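Local coordinates for putative xylanase (Bacteroides fragilis, PDB 2P1G), which is of unproven function, but may hydrolyse glycosidic bonds of polysaccharides such as xylan, at residues Leu89-Asp94 against Ala142-Tyr147; Asp83-Arg88 against Lys132-Ser137. All coordinates share one frame; numbering follows the deposited sequence.

Interaction 1: Leu89-Asp94 against Ala142-Tyr147; sequences LHYISD and AQMAKY
Packing of helix 138-151 against the N-terminal entry to helix 92-101, within a domain assigned to the N-acetylmuramoyl-L-alanine amidase-like family, brings Met-144 up to His-90 and Tyr-91, the latter occupying the N-cap position of its helix. SD and CE of Met-144 make both close approaches, SD lying 4.1 Å from CD2 of His-90, and no hydrogen bond joins the segments. Bends at chi2 (-44°) and chi3 (-55°) fold the methionine chain, so that sulfur and methyl meet different rings. The sulfur reaches His-90 obliquely: SD of Met-144 lies 5.2 Å from the centroid of the His-90 ring, 74° off its normal, an oblique Met-aromatic contact. The two side chains cross at about a right angle. Both rings have their polar ends held outside the pair of segments. NE2 of His-90 is probably hydrogen-bonded to Tyr-85 O, and the hydroxyl of Tyr-91 bonds to Glu-148, one residue beyond 142-147 on the same helix, and to Met-124 N. Tyr-91 is thus fastened to helix 138-151 by its hydroxyl, while its ring also touches Met-144 near the ring plane: the methyl CE of Met-144 sits at the edge, 4.1 Å from CE2 of Tyr-91.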
ATOM      1  N   LEU A  89       1.436   8.840   5.474  1.00 11.59           N
ATOM      2  CA  LEU A  89       0.774   8.721   4.193  1.00 12.53           C
ATOM      3  C   LEU A  89      -0.353   7.696   4.289  1.00 14.21           C
ATOM      4  O   LEU A  89      -0.119   6.476   4.170  1.00 16.90           O
ATOM      5  CB  LEU A  89       1.787   8.330   3.115  1.00 12.08           C
ATOM      6  CG  LEU A  89       2.791   9.438   2.805  1.00 10.60           C
ATOM      7  CD1 LEU A  89       4.096   8.833   2.321  1.00  9.76           C
ATOM      8  CD2 LEU A  89       2.221  10.442   1.799  1.00 11.41           C
ATOM      9  N   HIS A  90      -1.560   8.191   4.535  1.00 13.62           N
ATOM     10  CA  HIS A  90      -2.732   7.331   4.750  1.00 13.31           C
ATOM     11  C   HIS A  90      -3.395   6.865   3.469  1.00 13.05           C
ATOM     12  O   HIS A  90      -3.824   5.717   3.382  1.00 13.65           O
ATOM     13  CB  HIS A  90      -3.755   8.090   5.592  1.00 13.89           C
ATOM     14  CG  HIS A  90      -3.201   8.559   6.899  1.00 13.31           C
ATOM     15  ND1 HIS A  90      -2.846   7.681   7.900  1.00 13.32           N
ATOM     16  CD2 HIS A  90      -2.929   9.800   7.367  1.00 13.23           C
ATOM     17  CE1 HIS A  90      -2.376   8.363   8.928  1.00 14.50           C
ATOM     18  NE2 HIS A  90      -2.403   9.649   8.624  1.00 11.80           N
ATOM     19  N   TYR A  91      -3.534   7.748   2.486  1.00 12.40           N
ATOM     20  CA  TYR A  91      -4.092   7.284   1.214  1.00 11.92           C
ATOM     21  C   TYR A  91      -2.992   6.642   0.404  1.00 11.93           C
ATOM     22  O   TYR A  91      -1.944   7.236   0.202  1.00 12.33           O
ATOM     23  CB  TYR A  91      -4.657   8.442   0.412  1.00 12.24           C
ATOM     24  CG  TYR A  91      -6.009   8.911   0.903  1.00 11.64           C
ATOM     25  CD1 TYR A  91      -7.175   8.215   0.563  1.00 12.57           C
ATOM     26  CD2 TYR A  91      -6.115  10.023   1.714  1.00 11.62           C
ATOM     27  CE1 TYR A  91      -8.421   8.639   1.010  1.00 12.95           C
ATOM     28  CE2 TYR A  91      -7.356  10.462   2.161  1.00 11.08           C
ATOM     29  CZ  TYR A  91      -8.493   9.770   1.806  1.00 12.74           C
ATOM     30  OH  TYR A  91      -9.706  10.206   2.251  1.00 13.05           O
ATOM     31  N   ILE A  92      -3.254   5.446  -0.095  1.00 12.03           N
ATOM     32  CA  ILE A  92      -2.270   4.724  -0.914  1.00 12.45           C
ATOM     33  C   ILE A  92      -1.820   5.451  -2.185  1.00 11.36           C
ATOM     34  O   ILE A  92      -0.655   5.359  -2.550  1.00 11.10           O
ATOM     35  CB  ILE A  92      -2.697   3.271  -1.117  1.00 11.74           C
ATOM     36  CG1 ILE A  92      -2.724   2.575   0.247  1.00 15.13           C
ATOM     37  CG2 ILE A  92      -1.725   2.535  -2.034  1.00 13.44           C
ATOM     38  CD1 ILE A  92      -3.392   1.201   0.240  1.00 18.83           C
ATOM     39  N   SER A  93      -2.702   6.226  -2.835  1.00 11.07           N
ATOM     40  CA  SER A  93      -2.276   7.018  -3.996  1.00 11.84           C
ATOM     41  C   SER A  93      -1.179   7.962  -3.602  1.00 11.39           C
ATOM     42  O   SER A  93      -0.239   8.184  -4.343  1.00 11.50           O
ATOM     43  CB  SER A  93      -3.420   7.843  -4.600  1.00 12.31           C
ATOM     44  OG  SER A  93      -4.380   6.965  -5.161  1.00 16.35           O
ATOM     45  N   ASP A  94      -1.324   8.538  -2.414  1.00 11.28           N
ATOM     46  CA  ASP A  94      -0.375   9.505  -1.906  1.00 11.22           C
ATOM     47  C   ASP A  94       0.953   8.794  -1.540  1.00 10.23           C
ATOM     48  O   ASP A  94       2.045   9.281  -1.854  1.00 10.11           O
ATOM     49  CB  ASP A  94      -1.003  10.119  -0.663  1.00 11.71           C
ATOM     50  CG  ASP A  94      -0.439  11.468  -0.313  1.00 14.58           C
ATOM     51  OD1 ASP A  94       0.379  12.055  -1.067  1.00 17.68           O
ATOM     52  OD2 ASP A  94      -0.844  11.958   0.767  1.00 18.13           O
ATOM     53  N   ALA A 142      -9.188  19.150   8.606  1.00 12.08           N
ATOM     54  CA  ALA A 142      -9.019  20.215   7.609  1.00 12.65           C
ATOM     55  C   ALA A 142      -7.790  19.916   6.762  1.00 12.99           C
ATOM     56  O   ALA A 142      -7.824  20.083   5.537  1.00 12.85           O
ATOM     57  CB  ALA A 142      -8.851  21.574   8.283  1.00 12.86           C
ATOM     58  N   GLN A 143      -6.717  19.482   7.410  1.00 13.31           N
ATOM     59  CA  GLN A 143      -5.480  19.153   6.697  1.00 13.81           C
ATOM     60  C   GLN A 143      -5.696  17.975   5.756  1.00 13.39           C
ATOM     61  O   GLN A 143      -5.243  18.003   4.606  1.00 13.04           O
ATOM     62  CB  GLN A 143      -4.319  18.880   7.664  1.00 14.37           C
ATOM     63  CG  GLN A 143      -2.949  18.687   6.988  1.00 16.56           C
ATOM     64  CD  GLN A 143      -2.526  19.884   6.134  1.00 21.86           C
ATOM     65  OE1 GLN A 143      -2.246  20.958   6.657  1.00 23.05           O
ATOM     66  NE2 GLN A 143      -2.481  19.697   4.809  1.00 21.06           N
ATOM     67  N   MET A 144      -6.389  16.933   6.223  1.00 13.12           N
ATOM     68  CA  MET A 144      -6.615  15.762   5.352  1.00 11.41           C
ATOM     69  C   MET A 144      -7.479  16.176   4.165  1.00 12.38           C
ATOM     70  O   MET A 144      -7.237  15.738   3.040  1.00 11.76           O
ATOM     71  CB  MET A 144      -7.245  14.600   6.128  1.00 11.38           C
ATOM     72  CG  MET A 144      -6.282  13.822   7.055  1.00 11.51           C
ATOM     73  SD  MET A 144      -4.614  13.378   6.420  1.00  4.69           S
ATOM     74  CE  MET A 144      -5.093  12.496   4.909  1.00 13.72           C
ATOM     75  N   ALA A 145      -8.459  17.047   4.398  1.00 12.19           N
ATOM     76  CA  ALA A 145      -9.275  17.564   3.292  1.00 13.01           C
ATOM     77  C   ALA A 145      -8.424  18.330   2.251  1.00 13.61           C
ATOM     78  O   ALA A 145      -8.697  18.247   1.046  1.00 13.82           O
ATOM     79  CB  ALA A 145     -10.413  18.451   3.815  1.00 13.35           C
ATOM     80  N   LYS A 146      -7.398  19.056   2.706  1.00 14.31           N
ATOM     81  CA  LYS A 146      -6.490  19.737   1.772  1.00 15.42           C
ATOM     82  C   LYS A 146      -5.710  18.728   0.933  1.00 15.76           C
ATOM     83  O   LYS A 146      -5.549  18.909  -0.281  1.00 16.27           O
ATOM     84  CB  LYS A 146      -5.521  20.658   2.507  1.00 15.98           C
ATOM     85  CG  LYS A 146      -6.173  21.903   3.081  1.00 18.18           C
ATOM     86  CD  LYS A 146      -5.136  22.717   3.861  1.00 23.97           C
ATOM     87  CE  LYS A 146      -5.797  23.680   4.836  1.00 27.61           C
ATOM     88  NZ  LYS A 146      -4.772  24.189   5.811  1.00 30.82           N
ATOM     89  N   TYR A 147      -5.259  17.654   1.570  1.00 15.18           N
ATOM     90  CA  TYR A 147      -4.520  16.619   0.843  1.00 15.71           C
ATOM     91  C   TYR A 147      -5.414  15.859  -0.137  1.00 15.63           C
ATOM     92  O   TYR A 147      -5.013  15.587  -1.290  1.00 15.72           O
ATOM     93  CB  TYR A 147      -3.826  15.659   1.810  1.00 15.18           C
ATOM     94  CG  TYR A 147      -2.681  16.245   2.607  1.00 15.93           C
ATOM     95  CD1 TYR A 147      -1.753  17.117   2.016  1.00 17.09           C
ATOM     96  CD2 TYR A 147      -2.485  15.879   3.931  1.00 15.55           C
ATOM     97  CE1 TYR A 147      -0.695  17.629   2.729  1.00 17.12           C
ATOM     98  CE2 TYR A 147      -1.424  16.382   4.669  1.00 15.29           C
ATOM     99  CZ  TYR A 147      -0.533  17.263   4.061  1.00 17.15           C
ATOM    100  OH  TYR A 147       0.515  17.760   4.783  1.00 16.68           O
TER

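Interaction 2: Asp83-Arg88 against Lys132-Ser137; sequences DGYTSR and KSLKNS
A buried, mainly apolar contact joins two loops, one between helices 65-76 and 92-101, the other between helices 123-126 and 138-151, with the ring of Tyr-85 set against Ser-133 and Leu-134. Ser-133 comes over one face: its CB stands 3.2 Å above the ring plane, offset toward the rim, and 17° off the normal as seen from the centroid of the Tyr-85 ring, which meets the geometry of a CH-pi contact. The nearest pair is Ser-133 CB to Tyr-85 CG, at 3.3 Å. The ring of Tyr-85 reaches the other loop because CG stands opposite the backbone N (chi1 176°). Leu-134 opens a type I beta turn that ends at Ser-137, the N-cap residue of helix 138-151, whose OG accepts from Asn-140 N. CD2 of Leu-134 approaches the ring obliquely, 3.8 Å from Tyr-85 CE2, and the two side chains cross at about a right angle. On the partner loop, Tyr-85 lies in the 3-10 segment 85-87; just before it, Gly-84 O receives two bonds from Ser-87, one from the backbone N and one from OG at 2.7 Å, the latter in the carbonyl plane.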
ATOM      1  N   ASP A  83       5.695  14.694  11.211  1.00 13.09           N
ATOM      2  CA  ASP A  83       5.065  15.944  11.654  1.00 14.14           C
ATOM      3  C   ASP A  83       3.570  15.724  11.942  1.00 13.56           C
ATOM      4  O   ASP A  83       2.688  16.225  11.236  1.00 13.80           O
ATOM      5  CB  ASP A  83       5.283  17.048  10.620  1.00 14.17           C
ATOM      6  CG  ASP A  83       4.793  18.415  11.084  1.00 17.64           C
ATOM      7  OD1 ASP A  83       4.614  18.631  12.306  1.00 19.15           O
ATOM      8  OD2 ASP A  83       4.602  19.276  10.202  1.00 20.00           O
ATOM      9  N   GLY A  84       3.307  14.942  12.982  1.00 13.51           N
ATOM     10  CA  GLY A  84       1.937  14.711  13.404  1.00 13.27           C
ATOM     11  C   GLY A  84       1.279  13.641  12.557  1.00 13.58           C
ATOM     12  O   GLY A  84       1.863  13.141  11.585  1.00 12.47           O
ATOM     13  N   TYR A  85       0.053  13.295  12.933  1.00 12.98           N
ATOM     14  CA  TYR A  85      -0.682  12.224  12.272  1.00 12.81           C
ATOM     15  C   TYR A  85      -0.835  12.447  10.772  1.00 13.05           C
ATOM     16  O   TYR A  85      -0.780  11.494   9.997  1.00 12.74           O
ATOM     17  CB  TYR A  85      -2.060  12.145  12.910  1.00 13.10           C
ATOM     18  CG  TYR A  85      -3.009  11.154  12.279  1.00 12.20           C
ATOM     19  CD1 TYR A  85      -2.864   9.785  12.509  1.00 12.63           C
ATOM     20  CD2 TYR A  85      -4.073  11.588  11.477  1.00 13.77           C
ATOM     21  CE1 TYR A  85      -3.785   8.851  11.960  1.00 12.97           C
ATOM     22  CE2 TYR A  85      -4.984  10.679  10.925  1.00 13.05           C
ATOM     23  CZ  TYR A  85      -4.820   9.313  11.163  1.00 13.35           C
ATOM     24  OH  TYR A  85      -5.708   8.412  10.622  1.00 15.07           O
ATOM     25  N   THR A  86      -1.061  13.694  10.357  1.00 12.15           N
ATOM     26  CA  THR A  86      -1.360  13.925   8.940  1.00 12.43           C
ATOM     27  C   THR A  86      -0.122  13.888   8.051  1.00 12.42           C
ATOM     28  O   THR A  86      -0.268  13.929   6.839  1.00 12.97           O
ATOM     29  CB  THR A  86      -2.149  15.220   8.676  1.00 12.70           C
ATOM     30  OG1 THR A  86      -1.365  16.349   9.064  1.00 12.02           O
ATOM     31  CG2 THR A  86      -3.444  15.221   9.450  1.00 10.96           C
ATOM     32  N   SER A  87       1.075  13.830   8.641  1.00 12.38           N
ATOM     33  CA  SER A  87       2.299  13.644   7.846  1.00 11.91           C
ATOM     34  C   SER A  87       2.479  12.196   7.398  1.00 12.04           C
ATOM     35  O   SER A  87       3.308  11.895   6.530  1.00 11.68           O
ATOM     36  CB  SER A  87       3.530  14.108   8.626  1.00 12.06           C
ATOM     37  OG  SER A  87       3.778  13.237   9.728  1.00 12.54           O
ATOM     38  N   ARG A  88       1.744  11.284   8.024  1.00 12.22           N
ATOM     39  CA  ARG A  88       1.822   9.881   7.638  1.00 12.69           C
ATOM     40  C   ARG A  88       0.983   9.698   6.380  1.00 11.92           C
ATOM     41  O   ARG A  88      -0.068  10.321   6.228  1.00 11.46           O
ATOM     42  CB  ARG A  88       1.272   9.004   8.756  1.00 12.66           C
ATOM     43  CG  ARG A  88       2.001   7.691   8.970  1.00 17.03           C
ATOM     44  CD  ARG A  88       1.743   7.240  10.431  1.00 21.47           C
ATOM     45  NE  ARG A  88       0.570   6.435  10.370  1.00 24.30           N
ATOM     46  CZ  ARG A  88      -0.397   6.307  11.256  1.00 21.26           C
ATOM     47  NH1 ARG A  88      -0.438   6.946  12.442  1.00 20.16           N
ATOM     48  NH2 ARG A  88      -1.345   5.488  10.897  1.00 22.86           N
ATOM     49  N   LYS A 132      -8.953   7.706  15.317  1.00 14.63           N
ATOM     50  CA  LYS A 132      -8.530   8.205  16.622  1.00 14.75           C
ATOM     51  C   LYS A 132      -7.985   9.635  16.482  1.00 14.76           C
ATOM     52  O   LYS A 132      -8.299  10.502  17.301  1.00 14.23           O
ATOM     53  CB  LYS A 132      -7.465   7.274  17.209  1.00 15.14           C
ATOM     54  CG  LYS A 132      -6.876   7.720  18.558  1.00 15.10           C
ATOM     55  CD  LYS A 132      -5.865   6.684  19.101  1.00 16.44           C
ATOM     56  CE  LYS A 132      -5.146   7.244  20.315  1.00 19.96           C
ATOM     57  NZ  LYS A 132      -3.949   6.443  20.722  1.00 23.39           N
ATOM     58  N   SER A 133      -7.174   9.878  15.445  1.00 13.88           N
ATOM     59  CA  SER A 133      -6.526  11.196  15.297  1.00 13.63           C
ATOM     60  C   SER A 133      -7.301  12.237  14.473  1.00 13.09           C
ATOM     61  O   SER A 133      -6.836  13.351  14.266  1.00 12.99           O
ATOM     62  CB  SER A 133      -5.101  11.026  14.781  1.00 13.40           C
ATOM     63  OG  SER A 133      -4.328  10.343  15.737  1.00 13.55           O
ATOM     64  N   LEU A 134      -8.495  11.869  14.017  1.00 13.01           N
ATOM     65  CA  LEU A 134      -9.381  12.818  13.404  1.00 12.64           C
ATOM     66  C   LEU A 134     -10.611  13.144  14.249  1.00 13.59           C
ATOM     67  O   LEU A 134     -11.099  14.251  14.170  1.00 13.77           O
ATOM     68  CB  LEU A 134      -9.840  12.357  12.017  1.00 13.05           C
ATOM     69  CG  LEU A 134      -8.740  12.065  10.988  1.00 13.00           C
ATOM     70  CD1 LEU A 134      -9.357  11.766   9.667  1.00 12.37           C
ATOM     71  CD2 LEU A 134      -7.781  13.244  10.829  1.00 11.33           C
ATOM     72  N   LYS A 135     -11.125  12.177  15.015  1.00 14.61           N
ATOM     73  CA  LYS A 135     -12.460  12.344  15.612  1.00 15.88           C
ATOM     74  C   LYS A 135     -12.583  13.503  16.591  1.00 16.15           C
ATOM     75  O   LYS A 135     -13.702  13.978  16.841  1.00 16.76           O
ATOM     76  CB  LYS A 135     -12.991  11.034  16.222  1.00 15.98           C
ATOM     77  CG  LYS A 135     -12.166  10.482  17.382  1.00 18.76           C
ATOM     78  CD  LYS A 135     -12.601   9.022  17.677  1.00 18.72           C
ATOM     79  CE  LYS A 135     -13.303   8.887  19.018  1.00 21.52           C
ATOM     80  NZ  LYS A 135     -13.885   7.500  19.240  1.00 20.49           N
ATOM     81  N   ASN A 136     -11.450  13.956  17.130  1.00 16.48           N
ATOM     82  CA  ASN A 136     -11.399  15.096  18.063  1.00 17.12           C
ATOM     83  C   ASN A 136     -10.436  16.198  17.586  1.00 16.98           C
ATOM     84  O   ASN A 136      -9.981  17.043  18.385  1.00 16.78           O
ATOM     85  CB  ASN A 136     -10.964  14.604  19.446  1.00 17.99           C
ATOM     86  CG  ASN A 136     -11.984  13.667  20.097  1.00 20.24           C
ATOM     87  OD1 ASN A 136     -11.616  12.603  20.599  1.00 23.36           O
ATOM     88  ND2 ASN A 136     -13.263  14.065  20.105  1.00 21.75           N
ATOM     89  N   SER A 137     -10.105  16.179  16.287  1.00 16.33           N
ATOM     90  CA  SER A 137      -9.166  17.152  15.734  1.00 16.31           C
ATOM     91  C   SER A 137      -9.665  17.797  14.451  1.00 16.59           C
ATOM     92  O   SER A 137      -9.348  17.324  13.358  1.00 15.60           O
ATOM     93  CB  SER A 137      -7.771  16.554  15.496  1.00 15.92           C
ATOM     94  OG  SER A 137      -6.909  17.572  14.954  1.00 17.21           O
TER

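How the interactions relate
Following the chain from the N terminus, 83-88 runs directly into 89-94, and 132-137 is followed after four residues by 142-147. Interaction 2 closes a loop of 43 intervening residues, interaction 1 one of 47. Their segments alternate, so the two closures cross instead of nesting, and together they hold the 83-94 run against the run that leads into and along helix 138-151. The centres lie about 11 Å apart, and the contacts touch directly: Gln-143 CG is 3.5 Å from Thr-86 OG1, while Thr-86 CG2 packs 3.7 Å from Met-144 SD. Met-124 of helix 123-126 touches side chains of both interactions.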